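Local coordinates for wsv230 (Shrimp white spot syndrome virus, PDB 2GJ2), which is a nonstructural viral protein with a ferredoxin fold that binds metal ions at specific sites, its precise role being uncertain, at residues Asp18-Ser21 with Arg22-Glu25. Residues are numbered along the deposited sequence; the frame is centred on the assembly and turned at random.
Sequences DDTS and RYEE
Thr20 lies against the ring of Tyr23, three residues further along, where a loop turns into a helix. Thr20 CA, rather than the side chain, makes the closest approach to the ring: it sits over one face in a CH-pi contact, 3.7 Å from the centroid of the Tyr23 ring and 18° off the ring normal, displaced toward the rim. The methyl follows on the same ring with Thr20 CG2 4.0 Å from Tyr23 CE2; it reaches there because CG2 stands anti to the carbonyl carbon, which leaves OG1 (chi1 75°) between the backbone N and C. Tyr23 itself has CG beside its own backbone N (chi1 -83°), a setting that turns the ring back toward Asp19 and Thr20. Asp19 O approaches the ring obliquely, 3.2 Å from Tyr23 CE1. In this ferredoxin fold the loop through residues 18-22 leads from strand 13-16 into helix 23-27, with Arg22 at the N-cap position. The phenol OH is hydrogen-bonded to Asp71, whose carboxylate also accepts from the backbone N of Asp19, so ring and loop share one polar partner. One water bridges the turn, donating to Asp19 O (2.8 Å) and accepting from Arg22 N (3.0 Å). A second water donates to Thr20 O; its link to Glu24 N is doubtful. Arg22 runs fully extended from CG to NE, and Arg22 NE forms a salt bridge with Glu25 OE1 at 3.6 Å. Glu24 OE2 makes a separate salt bridge with Lys28 NZ, one turn on.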
# COMPACT_ATOMS: atom_id res chain seq x y z
N ASP A 18 -8.55 21.25 -1.97
CA ASP A 18 -9.91 21.61 -2.33
C ASP A 18 -10.32 21.24 -3.77
O ASP A 18 -11.48 21.37 -4.15
CB ASP A 18 -10.10 23.10 -2.12
CG ASP A 18 -11.55 23.51 -2.11
OD1 ASP A 18 -12.28 23.01 -1.22
OD2 ASP A 18 -11.95 24.32 -2.97
N ASP A 19 -9.35 20.80 -4.55
CA ASP A 19 -9.55 20.39 -5.93
C ASP A 19 -8.66 19.16 -6.11
O ASP A 19 -7.49 19.26 -6.49
CB ASP A 19 -9.11 21.52 -6.89
CG ASP A 19 -9.21 21.12 -8.36
OD1 ASP A 19 -10.15 20.39 -8.73
OD2 ASP A 19 -8.34 21.55 -9.16
N THR A 20 -9.24 18.00 -5.83
CA THR A 20 -8.54 16.73 -5.90
C THR A 20 -8.79 15.98 -7.19
O THR A 20 -8.71 14.75 -7.22
CB THR A 20 -9.00 15.82 -4.75
OG1 THR A 20 -10.30 15.29 -5.05
CG2 THR A 20 -9.10 16.61 -3.45
N SER A 21 -9.08 16.71 -8.26
CA SER A 21 -9.40 16.08 -9.54
C SER A 21 -8.30 15.31 -10.24
O SER A 21 -8.55 14.24 -10.78
CB SER A 21 -9.96 17.13 -10.52
OG SER A 21 -11.26 17.54 -10.15
N ARG A 22 -7.09 15.85 -10.23
CA ARG A 22 -5.97 15.20 -10.90
C ARG A 22 -4.95 14.59 -9.91
O ARG A 22 -3.83 14.22 -10.32
CB ARG A 22 -5.27 16.23 -11.80
CG ARG A 22 -4.18 15.65 -12.69
CD ARG A 22 -3.43 16.73 -13.47
NE ARG A 22 -2.40 16.15 -14.32
CZ ARG A 22 -1.53 16.85 -15.04
NH1 ARG A 22 -1.57 18.18 -15.02
NH2 ARG A 22 -0.63 16.23 -15.79
N TYR A 23 -5.32 14.48 -8.63
CA TYR A 23 -4.41 13.93 -7.62
C TYR A 23 -4.03 12.51 -7.98
O TYR A 23 -2.86 12.13 -7.93
CB TYR A 23 -5.06 13.90 -6.24
CG TYR A 23 -5.01 15.18 -5.44
CD1 TYR A 23 -5.00 16.43 -6.06
CD2 TYR A 23 -5.06 15.14 -4.05
CE1 TYR A 23 -5.05 17.60 -5.32
CE2 TYR A 23 -5.11 16.29 -3.30
CZ TYR A 23 -5.11 17.53 -3.94
OH TYR A 23 -5.18 18.69 -3.19
N GLU A 24 -5.04 11.72 -8.35
CA GLU A 24 -4.79 10.35 -8.72
C GLU A 24 -3.82 10.21 -9.89
O GLU A 24 -2.78 9.56 -9.74
CB GLU A 24 -6.08 9.61 -9.05
CG GLU A 24 -5.79 8.27 -9.67
CD GLU A 24 -6.99 7.39 -9.80
OE1 GLU A 24 -8.07 7.89 -10.21
OE2 GLU A 24 -6.85 6.19 -9.50
N GLU A 25 -4.12 10.83 -11.03
CA GLU A 25 -3.20 10.66 -12.15
C GLU A 25 -1.82 11.31 -11.98
O GLU A 25 -0.83 10.78 -12.49
CB GLU A 25 -3.84 11.06 -13.49
CG GLU A 25 -4.11 12.53 -13.73
CD GLU A 25 -4.12 12.85 -15.23
OE1 GLU A 25 -3.02 12.97 -15.82
OE2 GLU A 25 -5.22 12.97 -15.81
O HOH W 1 -6.18 18.20 -8.67
O HOH W 2 -7.36 12.50 -8.44